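PDB 2Y2W: intracellular exo-alpha-(1->5)-L-arabinofuranosidase from Bifidobacterium longum, which hydrolyses terminal non-reducing alpha-L-arabinofuranosyl residues of arabinan and arabinoxylan, contributing to the breakdown of plant cell walls. Local coordinates for residues D[305-310]-D[388-393]; D[312-317]-D[334-339]; D[339-344]-D[403-408]. One frame throughout, in Å; residues are numbered along the deposited sequence.

Interaction 1 of 3, residues D[305-310]-D[388-393]; sequences ASSEDM and EGSLMI
Met310 reaches from the first turn of helix 307-327 to Leu391 on helix 382-397, and can be followed outward atom by atom. Met310 CB starts toward the partner helix and passes Leu391 CD2 loosely, at 4.3 Å; CG stands farther off, and its place anti to the backbone N (chi1 -175°) stretches the chain out so that the sulfur reaches Leu391. Met310 SD makes the first close approach, 3.7 Å from Leu391 O, a van der Waals contact with a helical carbonyl. There the chain bends (chi3 -89°), and the methyl turns onto the leucine, with Met310 CE 3.7 Å from Leu391 CD2 and 4.0 Å from Leu391 CB. Leu391 CD2 also rests 3.9 Å from Ser307 CA, so this one methyl touches both a side chain and the backbone of the other helix. The small side chains of Ser307 and Ser390 are consistent with the 5.2 Å approach of Ser307 CA to Leu391 CA. Their hydroxyls do not bond to each other; Ser390 OG turns back to Val387 O. No hydrogen bond joins the segments. Tyr287 of strand 280-287 touches both Met310 and Leu391, and neighbouring helices meet here in the outer layer of a (beta/alpha)8 barrel.

Interaction 2 of 3, residues D[312-317]-D[334-339]; sequences KFIATV and IALSFD
Two torsions set up the meeting of Phe313 and Phe338. On helix 307-327 the ring of Phe313 swings to the side opposite its backbone N (chi1 -152°), which presents a face to the strand. Phe338, on strand 335-341, has an unusual first torsion; its CB leaves the backbone obliquely, yet the far end of the ring comes nearer to the helix. The result is a T-shaped, edge-to-face pair with centroids 5.5 Å apart and planes inclined at 60°. The leading atom is Phe338 CZ, which lies over the Phe313 face, 4.2 Å from Phe313 CG.

Ile314 meets the same ring from its CE1 side. The two side chains cross at about a right angle, and Ile314 CG1 approaches Phe338 CE1 to 3.5 Å, while the other branch, CG2, faces Leu336. One turn on, Val317 uses CG1, 3.9 Å from Leu336 CG. Leu336 thus spreads its end between two helix residues: CD1 also lies against the valine, and CD2 sits 3.9 Å from Ile314 O, which also accepts a hydrogen bond from Ser318 OG.

All five touching side chains are buried, and apolar contact alone joins the segments. Leu336 and Phe338, two residues apart on the strand, both serve the helix; the axes of helix 312-317 and strand 335-339 approach to 10.1 Å, with 142° between chain directions. Phe263 adds a further edge-to-face partner to Phe313, and Cys283 of strand 280-287 touches both rings. A helix that returns along the outside of the strand following it in sequence is the alpha-beta unit of the (beta/alpha)8 barrel, the catalytic fold of clan GH-A, to which family 51 belongs.

Interaction 3 of 3, residues D[339-344]-D[403-408]; sequences DEWGVW and RSASRA
Ala408 N donates to Trp341 O over 3.0 Å, nearly straight at 177°. The companion bond is weak, with Trp341 N to Ser406 O at 3.3 Å. Ser406 O has other neighbours too, for Glu340 CA makes a CA-H...O contact with it and Trp341 CD1 comes to 3.2 Å. Between the two bonds Trp341 pairs with Arg407 in a parallel bridge, joining the seventh and eighth strands of the (beta/alpha)8 barrel. Glu340, probably the catalytic nucleophile, points away from strand 402-408; its OE1 is hydrogen-bonded to Tyr286 OH and its OE2 is salt-bridged to Arg109.

On the face that carries Trp341 and Arg407, the indole folds back over the neighbouring strand, its CG held between backbone N and carbonyl carbon (chi1 72°). Arg407 CG lies over the six-membered ring of Trp341, 3.8 Å from its centroid and 14° off the normal, a CH-pi contact. Farther along, Trp341 NE1 reaches Ala405 CB at 3.7 Å. The guanidinium continues past the indole to Glu388, with which it forms a salt bridge, and to Ile414 O. With an alanine here instead of Trp341, the Arg407 methylenes are likely to lose their aromatic face, and a gap to open toward Leu391 and Met392 of helix 382-397.

In the fold
Interactions 2 and 3 share Asp339 and the seventh barrel strand: Phe338 N and O probably bond to Ser404 O (2.9 Å) and Ser406 N (2.8 Å), so the strand that packs on helix 307-327 is stitched directly to the eighth. Interaction 1 shares helix 307-327 with interaction 2, and Met310 CG touches Phe338 CZ at 3.7 Å. Toward interaction 3 it is tied by Leu391 CD1, 3.9 Å from Trp341 CE3, and by the salt bridge between Glu388 OE2 and Arg407 NH2 (2.8 Å). Interaction 3 carries the likely nucleophile, Glu340; the side chains of Met310 and Phe338 lie about 10 and 7 Å from that of Glu340.

Interaction 1 of 3, residues D[305-310]-D[388-393]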
loop_
_atom_site.group_PDB
_atom_site.type_symbol
_atom_site.label_atom_id
_atom_site.label_comp_id
_atom_site.label_asym_id
_atom_site.label_seq_id
_atom_site.Cartn_x
_atom_site.Cartn_y
_atom_site.Cartn_z
ATOM N N ALA D 305 41.902 10.735 1.120
ATOM C CA ALA D 305 41.792 9.796 0.007
ATOM C C ALA D 305 40.368 9.250 -0.158
ATOM O O ALA D 305 40.179 8.120 -0.621
ATOM C CB ALA D 305 42.794 8.656 0.179
ATOM N N SER D 306 39.375 10.064 0.204
ATOM C CA SER D 306 37.964 9.663 0.147
ATOM C C SER D 306 37.439 9.463 -1.272
ATOM O O SER D 306 36.431 8.783 -1.473
ATOM C CB SER D 306 37.080 10.665 0.891
ATOM O OG SER D 306 37.236 10.528 2.292
ATOM N N SER D 307 38.127 10.057 -2.244
ATOM C CA SER D 307 37.791 9.897 -3.662
ATOM C C SER D 307 37.865 8.440 -4.122
ATOM O O SER D 307 37.150 8.038 -5.044
ATOM C CB SER D 307 38.692 10.779 -4.530
ATOM O OG SER D 307 40.031 10.762 -4.070
ATOM N N GLU D 308 38.723 7.660 -3.466
ATOM C CA GLU D 308 38.896 6.234 -3.761
ATOM C C GLU D 308 37.637 5.419 -3.466
ATOM O O GLU D 308 37.344 4.445 -4.162
ATOM C CB GLU D 308 40.083 5.667 -2.977
ATOM C CG GLU D 308 41.423 6.325 -3.298
ATOM C CD GLU D 308 41.895 6.053 -4.716
ATOM O OE1 GLU D 308 41.943 4.869 -5.118
ATOM O OE2 GLU D 308 42.223 7.027 -5.427
ATOM N N ASP D 309 36.909 5.819 -2.425
ATOM C CA ASP D 309 35.611 5.238 -2.103
ATOM C C ASP D 309 34.617 5.538 -3.229
ATOM O O ASP D 309 33.907 4.644 -3.689
ATOM C CB ASP D 309 35.106 5.774 -0.758
ATOM C CG ASP D 309 33.807 5.119 -0.308
ATOM O OD1 ASP D 309 32.723 5.578 -0.731
ATOM O OD2 ASP D 309 33.870 4.143 0.471
ATOM N N MET D 310 34.597 6.794 -3.677
ATOM C CA MET D 310 33.720 7.238 -4.762
ATOM C C MET D 310 34.027 6.533 -6.091
ATOM O O MET D 310 33.111 6.208 -6.845
ATOM C CB MET D 310 33.795 8.763 -4.924
ATOM C CG MET D 310 32.820 9.337 -5.946
ATOM S SD MET D 310 32.992 11.113 -6.202
ATOM C CE MET D 310 31.886 11.752 -4.948
ATOM N N GLU D 388 36.717 17.763 -1.074
ATOM C CA GLU D 388 35.642 18.051 -2.031
ATOM C C GLU D 388 36.179 18.379 -3.423
ATOM O O GLU D 388 35.571 18.004 -4.429
ATOM C CB GLU D 388 34.727 19.168 -1.523
ATOM C CG GLU D 388 33.742 18.705 -0.458
ATOM C CD GLU D 388 32.624 19.701 -0.186
ATOM O OE1 GLU D 388 32.323 20.544 -1.065
ATOM O OE2 GLU D 388 32.037 19.636 0.915
ATOM N N GLY D 389 37.320 19.066 -3.470
ATOM C CA GLY D 389 38.025 19.337 -4.721
ATOM C C GLY D 389 38.402 18.065 -5.460
ATOM O O GLY D 389 38.265 17.989 -6.684
ATOM N N SER D 390 38.866 17.064 -4.713
ATOM C CA SER D 390 39.241 15.770 -5.289
ATOM C C SER D 390 38.026 14.931 -5.681
ATOM O O SER D 390 38.090 14.156 -6.640
ATOM C CB SER D 390 40.156 14.981 -4.342
ATOM O OG SER D 390 39.442 14.471 -3.228
ATOM N N LEU D 391 36.927 15.080 -4.940
ATOM C CA LEU D 391 35.673 14.399 -5.280
ATOM C C LEU D 391 35.127 14.901 -6.614
ATOM O O LEU D 391 34.702 14.107 -7.454
ATOM C CB LEU D 391 34.625 14.566 -4.173
ATOM C CG LEU D 391 34.851 13.906 -2.809
ATOM C CD1 LEU D 391 33.753 14.318 -1.844
ATOM C CD2 LEU D 391 34.933 12.390 -2.904
ATOM N N MET D 392 35.164 16.220 -6.803
ATOM C CA MET D 392 34.773 16.851 -8.061
ATOM C C MET D 392 35.637 16.368 -9.231
ATOM O O MET D 392 35.127 16.153 -10.333
ATOM C CB MET D 392 34.835 18.380 -7.937
ATOM C CG MET D 392 34.394 19.144 -9.188
ATOM S SD MET D 392 32.764 18.672 -9.822
ATOM C CE MET D 392 31.690 19.360 -8.561
ATOM N N ILE D 393 36.937 16.202 -8.977
ATOM C CA ILE D 393 37.878 15.654 -9.962
ATOM C C ILE D 393 37.483 14.234 -10.383
ATOM O O ILE D 393 37.466 13.921 -11.576
ATOM C CB ILE D 393 39.345 15.697 -9.436
ATOM C CG1 ILE D 393 39.873 17.138 -9.448
ATOM C CG2 ILE D 393 40.261 14.767 -10.245
ATOM C CD1 ILE D 393 41.154 17.356 -8.658
#

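Interaction 2 of 3, residues D[312-317]-D[334-339]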
loop_
_atom_site.group_PDB
_atom_site.type_symbol
_atom_site.label_atom_id
_atom_site.label_comp_id
_atom_site.label_asym_id
_atom_site.label_seq_id
_atom_site.Cartn_x
_atom_site.Cartn_y
_atom_site.Cartn_z
ATOM N N LYS D 312 35.334 3.428 -6.505
ATOM C CA LYS D 312 34.726 2.107 -6.340
ATOM C C LYS D 312 33.200 2.173 -6.390
ATOM O O LYS D 312 32.562 1.335 -7.032
ATOM C CB LYS D 312 35.186 1.453 -5.034
ATOM C CG LYS D 312 36.289 0.430 -5.220
ATOM C CD LYS D 312 36.733 -0.167 -3.889
ATOM C CE LYS D 312 37.361 -1.554 -4.069
ATOM N NZ LYS D 312 38.529 -1.561 -5.006
ATOM N N PHE D 313 32.633 3.172 -5.711
ATOM C CA PHE D 313 31.194 3.442 -5.719
ATOM C C PHE D 313 30.670 3.530 -7.157
ATOM O O PHE D 313 29.714 2.840 -7.522
ATOM C CB PHE D 313 30.912 4.757 -4.978
ATOM C CG PHE D 313 29.545 4.841 -4.347
ATOM C CD1 PHE D 313 28.393 4.517 -5.062
ATOM C CD2 PHE D 313 29.413 5.266 -3.030
ATOM C CE1 PHE D 313 27.136 4.605 -4.470
ATOM C CE2 PHE D 313 28.161 5.357 -2.430
ATOM C CZ PHE D 313 27.019 5.026 -3.152
ATOM N N ILE D 314 31.315 4.375 -7.964
ATOM C CA ILE D 314 30.957 4.566 -9.369
ATOM C C ILE D 314 31.067 3.260 -10.157
ATOM O O ILE D 314 30.156 2.910 -10.908
ATOM C CB ILE D 314 31.806 5.696 -10.024
ATOM C CG1 ILE D 314 31.365 7.065 -9.492
ATOM C CG2 ILE D 314 31.689 5.665 -11.551
ATOM C CD1 ILE D 314 32.429 8.148 -9.563
ATOM N N ALA D 315 32.170 2.539 -9.963
ATOM C CA ALA D 315 32.412 1.276 -10.665
ATOM C C ALA D 315 31.333 0.232 -10.380
ATOM O O ALA D 315 30.832 -0.412 -11.302
ATOM C CB ALA D 315 33.795 0.726 -10.317
ATOM N N THR D 316 30.974 0.089 -9.105
ATOM C CA THR D 316 30.029 -0.932 -8.654
ATOM C C THR D 316 28.595 -0.637 -9.100
ATOM O O THR D 316 27.876 -1.544 -9.534
ATOM C CB THR D 316 30.072 -1.101 -7.114
ATOM O OG1 THR D 316 31.432 -1.127 -6.672
ATOM C CG2 THR D 316 29.386 -2.392 -6.686
ATOM N N VAL D 317 28.187 0.624 -8.989
ATOM C CA VAL D 317 26.837 1.033 -9.384
ATOM C C VAL D 317 26.666 0.943 -10.903
ATOM O O VAL D 317 25.632 0.475 -11.387
ATOM C CB VAL D 317 26.483 2.446 -8.853
ATOM C CG1 VAL D 317 25.151 2.929 -9.416
ATOM C CG2 VAL D 317 26.432 2.438 -7.336
ATOM N N ILE D 334 21.521 3.492 -18.347
ATOM C CA ILE D 334 21.101 4.228 -17.165
ATOM C C ILE D 334 22.298 5.033 -16.674
ATOM O O ILE D 334 23.329 4.463 -16.308
ATOM C CB ILE D 334 20.621 3.282 -16.027
ATOM C CG1 ILE D 334 19.522 2.320 -16.511
ATOM C CG2 ILE D 334 20.195 4.081 -14.787
ATOM C CD1 ILE D 334 18.236 2.978 -16.988
ATOM N N ALA D 335 22.161 6.356 -16.682
ATOM C CA ALA D 335 23.202 7.242 -16.166
ATOM C C ALA D 335 23.182 7.287 -14.637
ATOM O O ALA D 335 22.171 6.964 -14.007
ATOM C CB ALA D 335 23.053 8.641 -16.747
ATOM N N LEU D 336 24.308 7.681 -14.052
ATOM C CA LEU D 336 24.427 7.801 -12.606
ATOM C C LEU D 336 24.131 9.221 -12.154
ATOM O O LEU D 336 24.512 10.190 -12.822
ATOM C CB LEU D 336 25.826 7.384 -12.145
ATOM C CG LEU D 336 26.081 5.932 -11.724
ATOM C CD1 LEU D 336 25.686 4.919 -12.799
ATOM C CD2 LEU D 336 27.542 5.759 -11.338
ATOM N N SER D 337 23.448 9.334 -11.018
ATOM C CA SER D 337 23.108 10.625 -10.434
ATOM C C SER D 337 23.592 10.708 -8.989
ATOM O O SER D 337 22.924 10.224 -8.070
ATOM C CB SER D 337 21.597 10.868 -10.509
ATOM O OG SER D 337 21.253 12.150 -10.009
ATOM N N PHE D 338 24.758 11.320 -8.793
ATOM C CA PHE D 338 25.307 11.545 -7.457
ATOM C C PHE D 338 24.581 12.689 -6.748
ATOM O O PHE D 338 25.176 13.719 -6.429
ATOM C CB PHE D 338 26.812 11.821 -7.537
ATOM C CG PHE D 338 27.662 10.659 -7.119
ATOM C CD1 PHE D 338 27.991 9.657 -8.024
ATOM C CD2 PHE D 338 28.135 10.564 -5.813
ATOM C CE1 PHE D 338 28.779 8.579 -7.634
ATOM C CE2 PHE D 338 28.922 9.492 -5.413
ATOM C CZ PHE D 338 29.247 8.498 -6.325
ATOM N N ASP D 339 23.291 12.483 -6.486
ATOM C CA ASP D 339 22.413 13.555 -6.021
ATOM C C ASP D 339 22.553 13.921 -4.541
ATOM O O ASP D 339 21.913 14.863 -4.069
ATOM C CB ASP D 339 20.947 13.290 -6.410
ATOM C CG ASP D 339 20.444 11.923 -5.968
ATOM O OD1 ASP D 339 21.161 11.206 -5.238
ATOM O OD2 ASP D 339 19.312 11.568 -6.362
#

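Interaction 3 of 3, residues D[339-344]-D[403-408]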
loop_
_atom_site.group_PDB
_atom_site.type_symbol
_atom_site.label_atom_id
_atom_site.label_comp_id
_atom_site.label_asym_id
_atom_site.label_seq_id
_atom_site.Cartn_x
_atom_site.Cartn_y
_atom_site.Cartn_z
ATOM N N ASP D 339 23.291 12.483 -6.486
ATOM C CA ASP D 339 22.413 13.555 -6.021
ATOM C C ASP D 339 22.553 13.921 -4.541
ATOM O O ASP D 339 21.913 14.863 -4.069
ATOM C CB ASP D 339 20.947 13.290 -6.410
ATOM C CG ASP D 339 20.444 11.923 -5.968
ATOM O OD1 ASP D 339 21.161 11.206 -5.238
ATOM O OD2 ASP D 339 19.312 11.568 -6.362
ATOM N N GLU D 340 23.386 13.181 -3.817
ATOM C CA GLU D 340 23.799 13.573 -2.471
ATOM C C GLU D 340 25.266 13.219 -2.241
ATOM O O GLU D 340 25.607 12.059 -2.016
ATOM C CB GLU D 340 22.901 12.939 -1.400
ATOM C CG GLU D 340 21.596 13.692 -1.159
ATOM C CD GLU D 340 20.821 13.193 0.049
ATOM O OE1 GLU D 340 21.448 12.851 1.076
ATOM O OE2 GLU D 340 19.574 13.156 -0.026
ATOM N N TRP D 341 26.131 14.225 -2.326
ATOM C CA TRP D 341 27.557 14.043 -2.066
ATOM C C TRP D 341 28.132 15.214 -1.276
ATOM O O TRP D 341 27.527 16.283 -1.213
ATOM C CB TRP D 341 28.337 13.819 -3.372
ATOM C CG TRP D 341 28.481 15.041 -4.240
ATOM C CD1 TRP D 341 27.619 15.464 -5.211
ATOM C CD2 TRP D 341 29.557 15.992 -4.220
ATOM N NE1 TRP D 341 28.086 16.617 -5.792
ATOM C CE2 TRP D 341 29.273 16.964 -5.203
ATOM C CE3 TRP D 341 30.732 16.115 -3.464
ATOM C CZ2 TRP D 341 30.121 18.048 -5.455
ATOM C CZ3 TRP D 341 31.575 17.195 -3.711
ATOM C CH2 TRP D 341 31.263 18.147 -4.702
ATOM N N GLY D 342 29.296 14.998 -0.667
ATOM C CA GLY D 342 30.001 16.055 0.052
ATOM C C GLY D 342 30.544 15.638 1.404
ATOM O O GLY D 342 30.434 14.476 1.799
ATOM N N VAL D 343 31.132 16.600 2.111
ATOM C CA VAL D 343 31.683 16.369 3.439
ATOM C C VAL D 343 30.624 16.632 4.505
ATOM O O VAL D 343 30.040 17.716 4.550
ATOM C CB VAL D 343 32.941 17.243 3.695
ATOM C CG1 VAL D 343 33.392 17.147 5.148
ATOM C CG2 VAL D 343 34.077 16.835 2.766
ATOM N N TRP D 344 30.376 15.630 5.351
ATOM C CA TRP D 344 29.443 15.760 6.475
ATOM C C TRP D 344 29.899 14.968 7.699
ATOM O O TRP D 344 30.024 13.742 7.651
ATOM C CB TRP D 344 28.022 15.354 6.055
ATOM C CG TRP D 344 27.017 15.238 7.187
ATOM C CD1 TRP D 344 26.962 15.993 8.327
ATOM C CD2 TRP D 344 25.906 14.332 7.260
ATOM N NE1 TRP D 344 25.903 15.603 9.109
ATOM C CE2 TRP D 344 25.235 14.587 8.477
ATOM C CE3 TRP D 344 25.415 13.328 6.414
ATOM C CZ2 TRP D 344 24.099 13.872 8.873
ATOM C CZ3 TRP D 344 24.282 12.617 6.809
ATOM C CH2 TRP D 344 23.639 12.893 8.028
ATOM N N ARG D 403 26.221 11.673 -15.136
ATOM C CA ARG D 403 25.753 12.831 -15.891
ATOM C C ARG D 403 25.047 13.864 -15.007
ATOM O O ARG D 403 24.599 14.903 -15.492
ATOM C CB ARG D 403 24.851 12.385 -17.049
ATOM C CG ARG D 403 25.502 11.400 -18.030
ATOM C CD ARG D 403 26.697 11.993 -18.776
ATOM N NE ARG D 403 26.356 13.208 -19.516
ATOM C CZ ARG D 403 27.208 13.898 -20.268
ATOM N NH1 ARG D 403 28.467 13.500 -20.399
ATOM N NH2 ARG D 403 26.797 14.991 -20.897
ATOM N N SER D 404 24.957 13.571 -13.713
ATOM C CA SER D 404 24.374 14.496 -12.743
ATOM C C SER D 404 24.974 14.303 -11.359
ATOM O O SER D 404 25.258 13.179 -10.948
ATOM C CB SER D 404 22.857 14.329 -12.672
ATOM O OG SER D 404 22.285 15.314 -11.831
ATOM N N ALA D 405 25.161 15.412 -10.651
ATOM C CA ALA D 405 25.624 15.393 -9.269
ATOM C C ALA D 405 25.040 16.572 -8.491
ATOM O O ALA D 405 25.011 17.701 -8.986
ATOM C CB ALA D 405 27.148 15.406 -9.208
ATOM N N SER D 406 24.568 16.300 -7.279
ATOM C CA SER D 406 24.011 17.340 -6.424
ATOM C C SER D 406 24.744 17.387 -5.095
ATOM O O SER D 406 24.666 16.443 -4.305
ATOM C CB SER D 406 22.513 17.117 -6.188
ATOM O OG SER D 406 21.832 16.838 -7.396
ATOM N N ARG D 407 25.461 18.482 -4.858
ATOM C CA ARG D 407 26.178 18.664 -3.604
ATOM C C ARG D 407 25.201 19.043 -2.495
ATOM O O ARG D 407 24.370 19.937 -2.664
ATOM C CB ARG D 407 27.272 19.723 -3.737
ATOM C CG ARG D 407 28.327 19.629 -2.642
ATOM C CD ARG D 407 28.900 20.986 -2.287
ATOM N NE ARG D 407 29.585 20.953 -0.994
ATOM C CZ ARG D 407 28.987 21.120 0.183
ATOM N NH1 ARG D 407 27.677 21.332 0.256
ATOM N NH2 ARG D 407 29.700 21.069 1.300
ATOM N N ALA D 408 25.308 18.349 -1.366
ATOM C CA ALA D 408 24.427 18.573 -0.226
ATOM C C ALA D 408 25.160 19.304 0.899
ATOM O O ALA D 408 26.201 18.835 1.357
ATOM C CB ALA D 408 23.871 17.245 0.274
#